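Local coordinates for protein choline dehydrogenase and related flavoproteins (Aspergillus oryzae, PDB 3Q9T) that probably oxidises formate with molecular oxygen, as a flavoprotein of the glucose-methanol-choline oxidoreductase family that carries 8-formyl-FAD, at residues F99-H105 against P550-N556; G117-T121 against K564-M568; Y128-S132 against N556-A560. All coordinates share one frame; numbering follows the deposited sequence.

Interaction 1 of 3, residues F99-H105 against P550-N556; sequences FTWVPGH and PDCRIQN. With FAY ([(2R,3S,4R,5R)-5-(6-amino-9H-purin-9-yl)-3,4-dihydroxytetrahydrofuran-2-yl]methyl (2R,3S,4S)-5-(8-formyl-7-methyl-2,4-dioxo-3,4-dihydrobenzo[g]pteridin-10(2H)-yl)-2,3,4-trihydroxypentyl dihydrogen diphosphate), chain D.
Pro103 comes within 5.3 Å of Asn556 and Gly104 within 5.0 Å of Asp551, CA to CA, where the loop that follows strand 100-101 lies beside the loop that leads into helix 555-572. Gly104 has backbone angles that suit glycine, and Cys552 SG packs against its N and CA. His105 N donates to Asp551 OD2 at 2.8 Å, from above the carboxylate plane; Asp551 OD1 is held by Arg425 and Thr108. The Asn556 amide stacks over the Trp101 indole, the planes 25° apart and ND2 3.1 Å above the ring near its rim, while ND2 also bonds to Leu129 O. Gln555 turns CG between its backbone N and carbonyl carbon (chi1 84°) and then extends, which carries NE2 to Thr100 O at 2.8 Å in a nearly straight bond (165°), though NE2 stands above the carbonyl plane, not on a lone pair. Glutamine has this reach, and its OE1 accepts from Asn97. Thr100 O also accepts the N-H of flavin N3, at 3.0 Å. Gln555 N binds flavin O2 at 2.6 Å, and Arg553 NH1 reaches flavin O4 at 3.1 Å, with its NH2 paired to Asp395. A water accepts from Val102 N and Asn556 N. The segments grip the pyrimidine edge of the isoalloxazine, and the packing of Arg553 on His510 is consistent with these being the His-Arg pair of the catalytic site.

Interaction 2 of 3, residues G117-T121 against K564-M568; sequences GKEWT and KCADM
Lys564 reaches from helix 555-572 to a carboxylate and an indole at once. Its NZ forms a salt bridge with Glu119 OE1 at 2.9 Å, arriving on the anti side and 25° out of the carboxylate plane. On the way the aliphatic chain lies over one face of Trp120: CE sits 3.4 Å above the indole plane, and CD is 3.4 Å from the centroid of the six-membered ring, a CH-pi contact. NZ, over the same face, makes a long cation-pi contact with the five-membered ring, 5.0 Å from its centroid. Lysine suits the place because its methylenes stay extended until the last torsion, which bends (chi4 47°) and lifts the ammonium away from the ring plane toward the glutamate while staying over the indole. Met568 adds its flexible thioether, CE lying 4.0 Å from Trp120 CZ2.

Further out, a water accepts from Lys564 NZ at 2.8 Å and donates to Glu119 O at 2.7 Å. Trp120 is fixed by NE1 bonding to Pro528 O and by packing on Trp112, Leu517 and Leu125, and the turn that leads to it is closed by Trp120 N to Gly117 O. Glu119 OE2 has its own partner in Lys529. With a lysine on each oxygen, the carboxylate is probably kept ionised, and the ammonium of Lys564, a buried residue, charged by its carboxylate, water and indole surroundings.

Interaction 3 of 3, residues Y128-S132 against N556-A560; sequences YLRKS and NSVYA. With FAY ([(2R,3S,4R,5R)-5-(6-amino-9H-purin-9-yl)-3,4-dihydroxytetrahydrofuran-2-yl]methyl (2R,3S,4S)-5-(8-formyl-7-methyl-2,4-dioxo-3,4-dihydrobenzo[g]pteridin-10(2H)-yl)-2,3,4-trihydroxypentyl dihydrogen diphosphate), chain D.
Asn556 ND2 donates to Leu129 O at 2.9 Å, and the bond is close to ideal: the N-H points almost straight at the oxygen (169°), on a lone pair in the carbonyl plane, and the oxygen lies practically in the plane of the amide. Leu129 lies near the end of helix 122-131, where carbonyls run short of helical N-H partners, and asparagine suits the place because its amide carries an N-H donor on a short side chain, within reach of the neighbouring helix.

The same leucine closes over the bond. Its CD2 branch lies 3.8 Å from Asn556 ND2 and 3.7 Å from Ala560 CB, wedged across residues one turn apart on helix 555-572; chi1 of -73° sets CG anti to the carbonyl carbon, and the second torsion then carries CD2 to the helix. Ala560 suits this place because the backbones come close, with its CA 4.6 Å from that of Leu129. Tyr128 O takes advantage of that closeness, meeting Ala560 CA at 3.3 Å in a C-H...O contact (146° at the hydrogen). The phenol of Tyr128 leads off along the helix, where its OH bonds to Asp567.

At the far end of the contact Ser132 OG rests 3.5 Å from Tyr559 CB, and its hydroxyl bonds to Glu563. The Tyr559 ring packs on Thr16 and Thr20 of helix 16-25. Val558 faces away from Leu129, toward the cofactor, with CG1 3.7 Å from FAY O5'.

Chemically, then, the helix packs by alkyl and C-H contacts, pinned by a well-directed amide bond that satisfies a buried carbonyl and probably fixes the rotation of the amide.

In the fold
Following the chain, residues 99-105 come first, then 117-121 and 128-132, each pairing with a segment more than 420 residues later. Interaction 1 closes its loop at 550-556, interaction 3 at 556-560 and interaction 2 at 564-568, all on or just before helix 555-572. Interaction 3 is nested inside the loop closed by interaction 2, while interaction 1 crosses both. Interactions 1 and 3 share Asn556 and touch, for example Trp101 on Tyr559; interactions 2 and 3 meet through Tyr128 and Asp567. Thus the C-terminal helix is tied, from the flavin ring outward, to strand 100-101, then helix 122-131 and the turn before it.

Interaction 1 of 3, residues F99-H105 against P550-N556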
loop_
_atom_site.group_PDB
_atom_site.type_symbol
_atom_site.label_atom_id
_atom_site.label_comp_id
_atom_site.label_asym_id
_atom_site.label_seq_id
_atom_site.Cartn_x
_atom_site.Cartn_y
_atom_site.Cartn_z
ATOM N N PHE A 99 -22.492 13.846 5.884
ATOM C CA PHE A 99 -23.800 14.497 5.994
ATOM C C PHE A 99 -24.743 14.399 4.806
ATOM O O PHE A 99 -25.958 14.441 4.998
ATOM C CB PHE A 99 -23.627 15.970 6.379
ATOM C CG PHE A 99 -22.685 16.181 7.497
ATOM C CD1 PHE A 99 -23.049 15.840 8.804
ATOM C CD2 PHE A 99 -21.431 16.717 7.271
ATOM C CE1 PHE A 99 -22.172 16.045 9.869
ATOM C CE2 PHE A 99 -20.544 16.912 8.332
ATOM C CZ PHE A 99 -20.922 16.562 9.632
ATOM N N THR A 100 -24.199 14.297 3.597
ATOM C CA THR A 100 -25.030 14.316 2.399
ATOM C C THR A 100 -26.163 13.297 2.464
ATOM O O THR A 100 -25.986 12.162 2.910
ATOM C CB THR A 100 -24.240 14.112 1.107
ATOM O OG1 THR A 100 -22.988 14.809 1.183
ATOM C CG2 THR A 100 -25.038 14.662 -0.069
ATOM N N TRP A 101 -27.340 13.738 2.036
ATOM C CA TRP A 101 -28.553 12.941 2.128
ATOM C C TRP A 101 -29.175 12.896 0.758
ATOM O O TRP A 101 -29.762 13.884 0.305
ATOM C CB TRP A 101 -29.513 13.579 3.115
ATOM C CG TRP A 101 -30.810 12.843 3.313
ATOM C CD1 TRP A 101 -31.969 13.040 2.629
ATOM C CD2 TRP A 101 -31.088 11.828 4.295
ATOM N NE1 TRP A 101 -32.952 12.208 3.114
ATOM C CE2 TRP A 101 -32.439 11.455 4.137
ATOM C CE3 TRP A 101 -30.323 11.196 5.283
ATOM C CZ2 TRP A 101 -33.041 10.479 4.924
ATOM C CZ3 TRP A 101 -30.920 10.228 6.065
ATOM C CH2 TRP A 101 -32.269 9.875 5.883
ATOM N N VAL A 102 -29.051 11.737 0.114
ATOM C CA VAL A 102 -29.415 11.579 -1.279
ATOM C C VAL A 102 -29.730 10.098 -1.514
ATOM O O VAL A 102 -28.956 9.237 -1.132
ATOM C CB VAL A 102 -28.269 12.105 -2.193
ATOM C CG1 VAL A 102 -26.934 11.453 -1.807
ATOM C CG2 VAL A 102 -28.585 11.891 -3.666
ATOM N N PRO A 103 -30.906 9.797 -2.088
ATOM C CA PRO A 103 -31.343 8.400 -2.179
ATOM C C PRO A 103 -30.704 7.596 -3.304
ATOM O O PRO A 103 -30.281 6.464 -3.055
ATOM C CB PRO A 103 -32.848 8.527 -2.444
ATOM C CG PRO A 103 -32.970 9.817 -3.198
ATOM C CD PRO A 103 -31.950 10.733 -2.542
ATOM N N GLY A 104 -30.665 8.150 -4.517
ATOM C CA GLY A 104 -30.228 7.397 -5.672
ATOM C C GLY A 104 -31.271 7.285 -6.777
ATOM O O GLY A 104 -32.367 7.827 -6.681
ATOM N N HIS A 105 -30.931 6.547 -7.825
ATOM C CA HIS A 105 -31.702 6.566 -9.052
ATOM C C HIS A 105 -32.733 5.445 -9.043
ATOM O O HIS A 105 -32.439 4.332 -8.644
ATOM C CB HIS A 105 -30.761 6.446 -10.250
ATOM C CG HIS A 105 -31.395 6.780 -11.563
ATOM N ND1 HIS A 105 -32.152 5.876 -12.274
ATOM C CD2 HIS A 105 -31.362 7.915 -12.307
ATOM C CE1 HIS A 105 -32.563 6.438 -13.399
ATOM N NE2 HIS A 105 -32.098 7.675 -13.442
ATOM N N PRO A 550 -26.293 2.092 -4.410
ATOM C CA PRO A 550 -26.977 3.276 -4.958
ATOM C C PRO A 550 -26.026 4.210 -5.719
ATOM O O PRO A 550 -24.804 4.086 -5.581
ATOM C CB PRO A 550 -27.537 3.971 -3.704
ATOM C CG PRO A 550 -27.711 2.851 -2.701
ATOM C CD PRO A 550 -26.605 1.862 -2.984
ATOM N N ASP A 551 -26.582 5.149 -6.485
ATOM C CA ASP A 551 -25.789 5.956 -7.426
ATOM C C ASP A 551 -25.229 7.236 -6.777
ATOM O O ASP A 551 -25.152 8.289 -7.408
ATOM C CB ASP A 551 -26.646 6.312 -8.646
ATOM C CG ASP A 551 -27.579 5.172 -9.051
ATOM O OD1 ASP A 551 -27.269 4.436 -10.014
ATOM O OD2 ASP A 551 -28.615 4.987 -8.384
ATOM N N CYS A 552 -24.829 7.142 -5.514
ATOM C CA CYS A 552 -24.560 8.337 -4.747
ATOM C C CYS A 552 -24.199 7.921 -3.346
ATOM O O CYS A 552 -24.256 6.732 -3.028
ATOM C CB CYS A 552 -25.828 9.171 -4.690
ATOM S SG CYS A 552 -27.229 8.209 -4.081
ATOM N N ARG A 553 -23.828 8.902 -2.525
ATOM C CA ARG A 553 -23.595 8.709 -1.094
ATOM C C ARG A 553 -24.786 7.988 -0.437
ATOM O O ARG A 553 -25.938 8.354 -0.637
ATOM C CB ARG A 553 -23.338 10.069 -0.435
ATOM C CG ARG A 553 -22.089 10.743 -0.991
ATOM C CD ARG A 553 -21.723 12.014 -0.240
ATOM N NE ARG A 553 -20.445 12.575 -0.695
ATOM C CZ ARG A 553 -19.712 13.421 0.019
ATOM N NH1 ARG A 553 -20.138 13.798 1.218
ATOM N NH2 ARG A 553 -18.558 13.893 -0.455
ATOM N N ILE A 554 -24.503 6.978 0.370
ATOM C CA ILE A 554 -25.507 5.942 0.619
ATOM C C ILE A 554 -26.278 5.973 1.936
ATOM O O ILE A 554 -27.110 5.104 2.150
ATOM C CB ILE A 554 -24.856 4.542 0.510
ATOM C CG1 ILE A 554 -23.842 4.361 1.655
ATOM C CG2 ILE A 554 -24.191 4.387 -0.860
ATOM C CD1 ILE A 554 -23.275 2.953 1.802
ATOM N N GLN A 555 -26.025 6.946 2.810
ATOM C CA GLN A 555 -26.640 6.902 4.137
ATOM C C GLN A 555 -28.173 6.880 4.081
ATOM O O GLN A 555 -28.805 6.245 4.912
ATOM C CB GLN A 555 -26.124 8.018 5.076
ATOM C CG GLN A 555 -26.823 9.370 4.944
ATOM C CD GLN A 555 -26.411 10.370 6.055
ATOM O OE1 GLN A 555 -26.310 10.018 7.236
ATOM N NE2 GLN A 555 -26.169 11.604 5.669
ATOM N N ASN A 556 -28.760 7.557 3.099
ATOM C CA ASN A 556 -30.218 7.586 2.943
ATOM C C ASN A 556 -30.758 6.162 2.740
ATOM O O ASN A 556 -31.702 5.748 3.422
ATOM C CB ASN A 556 -30.600 8.530 1.787
ATOM C CG ASN A 556 -32.114 8.801 1.687
ATOM O OD1 ASN A 556 -32.549 9.457 0.747
ATOM N ND2 ASN A 556 -32.907 8.298 2.641
HETATM P P FAY D . -24.393 1.018 8.949
HETATM N N1 FAY D . -22.994 8.351 3.339
HETATM C C2 FAY D . -23.774 9.442 2.963
HETATM O O2 FAY D . -24.944 9.278 2.638
HETATM N N3 FAY D . -23.425 10.705 3.390
HETATM C C4 FAY D . -22.104 10.970 3.651
HETATM O O4 FAY D . -21.662 12.082 3.302
HETATM N N5 FAY D . -19.974 10.116 4.306
HETATM C C6 FAY D . -18.042 9.435 5.457
HETATM C C7 FAY D . -17.330 8.504 6.192
HETATM C C8 FAY D . -17.880 7.237 6.415
HETATM O O8 FAY D . -17.723 5.308 7.735
HETATM C C9 FAY D . -19.191 6.971 5.999
HETATM P PA FAY D . -22.486 1.601 10.956
HETATM C "C1'" FAY D . -21.810 6.221 4.895
HETATM C C10 FAY D . -21.732 8.548 3.850
HETATM N N10 FAY D . -21.103 7.543 4.588
HETATM N N1A FAY D . -18.885 -5.219 18.709
HETATM O O1A FAY D . -20.995 1.651 10.903
HETATM C C1B FAY D . -20.765 -1.247 15.835
HETATM O O1P FAY D . -25.567 0.991 9.898
HETATM C "C2'" FAY D . -22.744 6.337 6.122
HETATM O "O2'" FAY D . -22.054 7.022 7.105
HETATM C C2A FAY D . -19.757 -4.225 19.112
HETATM O O2A FAY D . -23.143 2.948 10.940
HETATM C C2B FAY D . -19.997 -0.045 15.315
HETATM O O2B FAY D . -19.277 0.638 16.325
HETATM O O2P FAY D . -24.522 -0.063 7.891
HETATM C "C3'" FAY D . -23.445 5.094 6.763
HETATM O "O3'" FAY D . -23.505 5.089 8.188
HETATM N N3A FAY D . -20.157 -3.239 18.224
HETATM C C3B FAY D . -21.118 0.811 14.769
HETATM O O3B FAY D . -21.689 1.535 15.831
HETATM O O3P FAY D . -23.033 0.708 9.755
HETATM C "C4'" FAY D . -22.909 3.751 6.337
HETATM O "O4'" FAY D . -22.863 3.788 4.913
HETATM C C4A FAY D . -19.693 -3.256 16.949
HETATM C C4B FAY D . -22.149 -0.194 14.318
HETATM O O4B FAY D . -21.794 -1.438 14.897
HETATM C C4X FAY D . -21.253 9.872 3.876
HETATM C "C5'" FAY D . -23.809 2.605 6.862
HETATM O "O5'" FAY D . -24.135 2.480 8.254
HETATM C C5A FAY D . -18.822 -4.255 16.523
HETATM C C5B FAY D . -22.205 -0.289 12.805
HETATM O O5B FAY D . -22.904 0.835 12.329
HETATM C C5X FAY D . -19.250 9.083 4.861
HETATM C C6A FAY D . -18.406 -5.245 17.410
HETATM N N6A FAY D . -17.491 -6.147 17.030
HETATM N N7A FAY D . -18.533 -4.028 15.225
HETATM C C7M FAY D . -15.904 8.831 6.564
HETATM C C8A FAY D . -19.198 -2.929 14.810
HETATM C C8M FAY D . -17.299 6.418 7.503
HETATM C C9A FAY D . -19.874 7.865 5.177
HETATM N N9A FAY D . -19.911 -2.441 15.865
HETATM O O HOH W 1 -27.302 9.745 1.628
#

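Interaction 2 of 3, residues G117-T121 against K564-M568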
loop_
_atom_site.group_PDB
_atom_site.type_symbol
_atom_site.label_atom_id
_atom_site.label_comp_id
_atom_site.label_asym_id
_atom_site.label_seq_id
_atom_site.Cartn_x
_atom_site.Cartn_y
_atom_site.Cartn_z
ATOM N N GLY A 117 -37.431 -9.079 -4.698
ATOM C CA GLY A 117 -38.787 -9.071 -5.215
ATOM C C GLY A 117 -39.351 -7.661 -5.203
ATOM O O GLY A 117 -38.652 -6.692 -4.894
ATOM N N LYS A 118 -40.635 -7.549 -5.522
ATOM C CA LYS A 118 -41.254 -6.249 -5.765
ATOM C C LYS A 118 -41.124 -5.263 -4.609
ATOM O O LYS A 118 -40.974 -4.068 -4.827
ATOM C CB LYS A 118 -42.732 -6.422 -6.139
ATOM C CG LYS A 118 -43.120 -5.697 -7.410
ATOM C CD LYS A 118 -42.280 -6.181 -8.589
ATOM C CE LYS A 118 -42.689 -5.497 -9.899
ATOM N NZ LYS A 118 -42.657 -3.998 -9.811
ATOM N N GLU A 119 -41.199 -5.744 -3.378
ATOM C CA GLU A 119 -41.189 -4.826 -2.243
ATOM C C GLU A 119 -39.844 -4.100 -2.087
ATOM O O GLU A 119 -39.735 -3.098 -1.369
ATOM C CB GLU A 119 -41.598 -5.555 -0.947
ATOM C CG GLU A 119 -40.593 -6.603 -0.450
ATOM C CD GLU A 119 -41.060 -7.337 0.815
ATOM O OE1 GLU A 119 -41.434 -6.675 1.815
ATOM O OE2 GLU A 119 -41.054 -8.588 0.800
ATOM N N TRP A 120 -38.810 -4.600 -2.751
ATOM C CA TRP A 120 -37.536 -3.889 -2.749
ATOM C C TRP A 120 -37.278 -3.204 -4.090
ATOM O O TRP A 120 -36.246 -3.430 -4.715
ATOM C CB TRP A 120 -36.377 -4.826 -2.411
ATOM C CG TRP A 120 -36.348 -5.291 -0.964
ATOM C CD1 TRP A 120 -36.841 -6.463 -0.471
ATOM C CD2 TRP A 120 -35.791 -4.586 0.157
ATOM N NE1 TRP A 120 -36.619 -6.540 0.890
ATOM C CE2 TRP A 120 -35.983 -5.396 1.299
ATOM C CE3 TRP A 120 -35.161 -3.346 0.308
ATOM C CZ2 TRP A 120 -35.561 -5.010 2.570
ATOM C CZ3 TRP A 120 -34.742 -2.959 1.576
ATOM C CH2 TRP A 120 -34.935 -3.795 2.690
ATOM N N THR A 121 -38.227 -2.390 -4.537
ATOM C CA THR A 121 -38.044 -1.576 -5.741
ATOM C C THR A 121 -38.318 -0.106 -5.406
ATOM O O THR A 121 -38.723 0.214 -4.285
ATOM C CB THR A 121 -38.950 -2.030 -6.895
ATOM O OG1 THR A 121 -40.312 -2.019 -6.466
ATOM C CG2 THR A 121 -38.589 -3.430 -7.337
ATOM N N LYS A 564 -37.478 -0.129 6.917
ATOM C CA LYS A 564 -38.215 -1.259 6.373
ATOM C C LYS A 564 -38.068 -2.468 7.287
ATOM O O LYS A 564 -39.044 -3.142 7.600
ATOM C CB LYS A 564 -37.768 -1.586 4.946
ATOM C CG LYS A 564 -38.526 -2.769 4.299
ATOM C CD LYS A 564 -38.238 -2.873 2.795
ATOM C CE LYS A 564 -38.974 -4.033 2.135
ATOM N NZ LYS A 564 -40.415 -4.085 2.528
ATOM N N CYS A 565 -36.849 -2.734 7.735
ATOM C CA CYS A 565 -36.627 -3.859 8.629
ATOM C C CYS A 565 -37.565 -3.821 9.829
ATOM O O CYS A 565 -38.196 -4.820 10.163
ATOM C CB CYS A 565 -35.184 -3.885 9.136
ATOM S SG CYS A 565 -34.857 -5.339 10.152
ATOM N N ALA A 566 -37.629 -2.668 10.486
ATOM C CA ALA A 566 -38.495 -2.482 11.644
ATOM C C ALA A 566 -39.974 -2.730 11.279
ATOM O O ALA A 566 -40.690 -3.450 11.982
ATOM C CB ALA A 566 -38.294 -1.071 12.232
ATOM N N ASP A 567 -40.421 -2.150 10.169
ATOM C CA ASP A 567 -41.778 -2.399 9.689
ATOM C C ASP A 567 -42.043 -3.894 9.539
ATOM O O ASP A 567 -43.043 -4.395 10.047
ATOM C CB ASP A 567 -42.057 -1.671 8.368
ATOM C CG ASP A 567 -42.838 -0.368 8.564
ATOM O OD1 ASP A 567 -42.951 0.088 9.727
ATOM O OD2 ASP A 567 -43.321 0.208 7.550
ATOM N N MET A 568 -41.140 -4.609 8.863
ATOM C CA MET A 568 -41.316 -6.052 8.632
ATOM C C MET A 568 -41.324 -6.879 9.931
ATOM O O MET A 568 -42.058 -7.868 10.035
ATOM C CB MET A 568 -40.280 -6.578 7.640
ATOM C CG MET A 568 -40.346 -5.884 6.256
ATOM S SD MET A 568 -39.337 -6.694 4.990
ATOM C CE MET A 568 -37.698 -6.395 5.671
HETATM O O HOH W 2 -41.445 -2.421 0.554
#

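Interaction 3 of 3, residues Y128-S132 against N556-A560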
loop_
_atom_site.group_PDB
_atom_site.type_symbol
_atom_site.label_atom_id
_atom_site.label_comp_id
_atom_site.label_asym_id
_atom_site.label_seq_id
_atom_site.Cartn_x
_atom_site.Cartn_y
_atom_site.Cartn_z
ATOM N N TYR A 128 -39.895 4.519 2.838
ATOM C CA TYR A 128 -38.795 4.147 3.718
ATOM C C TYR A 128 -37.577 5.062 3.543
ATOM O O TYR A 128 -36.847 5.305 4.507
ATOM C CB TYR A 128 -38.442 2.654 3.563
ATOM C CG TYR A 128 -39.570 1.740 4.010
ATOM C CD1 TYR A 128 -40.058 1.793 5.314
ATOM C CD2 TYR A 128 -40.162 0.842 3.125
ATOM C CE1 TYR A 128 -41.114 0.975 5.726
ATOM C CE2 TYR A 128 -41.222 0.020 3.528
ATOM C CZ TYR A 128 -41.688 0.093 4.826
ATOM O OH TYR A 128 -42.717 -0.735 5.224
ATOM N N LEU A 129 -37.373 5.586 2.327
ATOM C CA LEU A 129 -36.313 6.578 2.074
ATOM C C LEU A 129 -36.612 7.928 2.750
ATOM O O LEU A 129 -35.734 8.775 2.899
ATOM C CB LEU A 129 -36.096 6.780 0.565
ATOM C CG LEU A 129 -35.399 5.627 -0.158
ATOM C CD1 LEU A 129 -35.656 5.650 -1.657
ATOM C CD2 LEU A 129 -33.888 5.619 0.160
ATOM N N ARG A 130 -37.860 8.130 3.160
ATOM C CA ARG A 130 -38.257 9.415 3.710
ATOM C C ARG A 130 -38.626 9.348 5.193
ATOM O O ARG A 130 -38.592 10.357 5.901
ATOM C CB ARG A 130 -39.396 9.977 2.871
ATOM C CG ARG A 130 -38.958 10.184 1.428
ATOM C CD ARG A 130 -40.097 10.561 0.493
ATOM N NE ARG A 130 -39.584 10.794 -0.854
ATOM C CZ ARG A 130 -40.326 11.199 -1.875
ATOM N NH1 ARG A 130 -41.633 11.422 -1.703
ATOM N NH2 ARG A 130 -39.759 11.385 -3.062
ATOM N N LYS A 131 -38.940 8.154 5.678
ATOM C CA LYS A 131 -39.476 8.024 7.030
ATOM C C LYS A 131 -38.586 8.585 8.149
ATOM O O LYS A 131 -39.094 9.174 9.105
ATOM C CB LYS A 131 -39.842 6.565 7.324
ATOM C CG LYS A 131 -40.795 6.397 8.507
ATOM C CD LYS A 131 -41.230 4.944 8.676
ATOM C CE LYS A 131 -42.096 4.742 9.913
ATOM N NZ LYS A 131 -42.534 3.325 10.001
ATOM N N SER A 132 -37.271 8.396 8.043
ATOM C CA SER A 132 -36.359 8.763 9.124
ATOM C C SER A 132 -36.225 10.274 9.343
ATOM O O SER A 132 -35.845 10.728 10.419
ATOM C CB SER A 132 -34.961 8.184 8.859
ATOM O OG SER A 132 -35.028 6.818 8.491
ATOM N N ASN A 556 -28.760 7.557 3.099
ATOM C CA ASN A 556 -30.218 7.586 2.943
ATOM C C ASN A 556 -30.758 6.162 2.740
ATOM O O ASN A 556 -31.702 5.748 3.422
ATOM C CB ASN A 556 -30.600 8.530 1.787
ATOM C CG ASN A 556 -32.114 8.801 1.687
ATOM O OD1 ASN A 556 -32.549 9.457 0.747
ATOM N ND2 ASN A 556 -32.907 8.298 2.641
ATOM N N SER A 557 -30.138 5.390 1.848
ATOM C CA SER A 557 -30.567 4.000 1.629
ATOM C C SER A 557 -30.378 3.111 2.880
ATOM O O SER A 557 -31.142 2.163 3.112
ATOM C CB SER A 557 -29.843 3.383 0.432
ATOM O OG SER A 557 -28.432 3.320 0.661
ATOM N N VAL A 558 -29.369 3.420 3.689
ATOM C CA VAL A 558 -29.115 2.623 4.886
ATOM C C VAL A 558 -30.195 2.841 5.952
ATOM O O VAL A 558 -30.690 1.889 6.554
ATOM C CB VAL A 558 -27.705 2.886 5.457
ATOM C CG1 VAL A 558 -27.467 2.040 6.707
ATOM C CG2 VAL A 558 -26.653 2.599 4.392
ATOM N N TYR A 559 -30.551 4.094 6.197
ATOM C CA TYR A 559 -31.697 4.380 7.046
ATOM C C TYR A 559 -32.937 3.724 6.453
ATOM O O TYR A 559 -33.710 3.110 7.165
ATOM C CB TYR A 559 -31.929 5.879 7.179
ATOM C CG TYR A 559 -31.041 6.585 8.184
ATOM C CD1 TYR A 559 -31.316 6.522 9.544
ATOM C CD2 TYR A 559 -29.944 7.343 7.767
ATOM C CE1 TYR A 559 -30.511 7.177 10.470
ATOM C CE2 TYR A 559 -29.141 8.019 8.690
ATOM C CZ TYR A 559 -29.430 7.926 10.038
ATOM O OH TYR A 559 -28.650 8.591 10.956
ATOM N N ALA A 560 -33.129 3.840 5.144
ATOM C CA ALA A 560 -34.283 3.179 4.511
ATOM C C ALA A 560 -34.339 1.692 4.875
ATOM O O ALA A 560 -35.415 1.151 5.169
ATOM C CB ALA A 560 -34.244 3.339 2.999
HETATM P P FAY D . -24.393 1.018 8.949
HETATM N N1 FAY D . -22.994 8.351 3.339
HETATM C C2 FAY D . -23.774 9.442 2.963
HETATM O O2 FAY D . -24.944 9.278 2.638
HETATM N N3 FAY D . -23.425 10.705 3.390
HETATM C C4 FAY D . -22.104 10.970 3.651
HETATM O O4 FAY D . -21.662 12.082 3.302
HETATM N N5 FAY D . -19.974 10.116 4.306
HETATM C C6 FAY D . -18.042 9.435 5.457
HETATM C C7 FAY D . -17.330 8.504 6.192
HETATM C C8 FAY D . -17.880 7.237 6.415
HETATM O O8 FAY D . -17.723 5.308 7.735
HETATM C C9 FAY D . -19.191 6.971 5.999
HETATM P PA FAY D . -22.486 1.601 10.956
HETATM C "C1'" FAY D . -21.810 6.221 4.895
HETATM C C10 FAY D . -21.732 8.548 3.850
HETATM N N10 FAY D . -21.103 7.543 4.588
HETATM N N1A FAY D . -18.885 -5.219 18.709
HETATM O O1A FAY D . -20.995 1.651 10.903
HETATM C C1B FAY D . -20.765 -1.247 15.835
HETATM O O1P FAY D . -25.567 0.991 9.898
HETATM C "C2'" FAY D . -22.744 6.337 6.122
HETATM O "O2'" FAY D . -22.054 7.022 7.105
HETATM C C2A FAY D . -19.757 -4.225 19.112
HETATM O O2A FAY D . -23.143 2.948 10.940
HETATM C C2B FAY D . -19.997 -0.045 15.315
HETATM O O2B FAY D . -19.277 0.638 16.325
HETATM O O2P FAY D . -24.522 -0.063 7.891
HETATM C "C3'" FAY D . -23.445 5.094 6.763
HETATM O "O3'" FAY D . -23.505 5.089 8.188
HETATM N N3A FAY D . -20.157 -3.239 18.224
HETATM C C3B FAY D . -21.118 0.811 14.769
HETATM O O3B FAY D . -21.689 1.535 15.831
HETATM O O3P FAY D . -23.033 0.708 9.755
HETATM C "C4'" FAY D . -22.909 3.751 6.337
HETATM O "O4'" FAY D . -22.863 3.788 4.913
HETATM C C4A FAY D . -19.693 -3.256 16.949
HETATM C C4B FAY D . -22.149 -0.194 14.318
HETATM O O4B FAY D . -21.794 -1.438 14.897
HETATM C C4X FAY D . -21.253 9.872 3.876
HETATM C "C5'" FAY D . -23.809 2.605 6.862
HETATM O "O5'" FAY D . -24.135 2.480 8.254
HETATM C C5A FAY D . -18.822 -4.255 16.523
HETATM C C5B FAY D . -22.205 -0.289 12.805
HETATM O O5B FAY D . -22.904 0.835 12.329
HETATM C C5X FAY D . -19.250 9.083 4.861
HETATM C C6A FAY D . -18.406 -5.245 17.410
HETATM N N6A FAY D . -17.491 -6.147 17.030
HETATM N N7A FAY D . -18.533 -4.028 15.225
HETATM C C7M FAY D . -15.904 8.831 6.564
HETATM C C8A FAY D . -19.198 -2.929 14.810
HETATM C C8M FAY D . -17.299 6.418 7.503
HETATM C C9A FAY D . -19.874 7.865 5.177
HETATM N N9A FAY D . -19.911 -2.441 15.865
#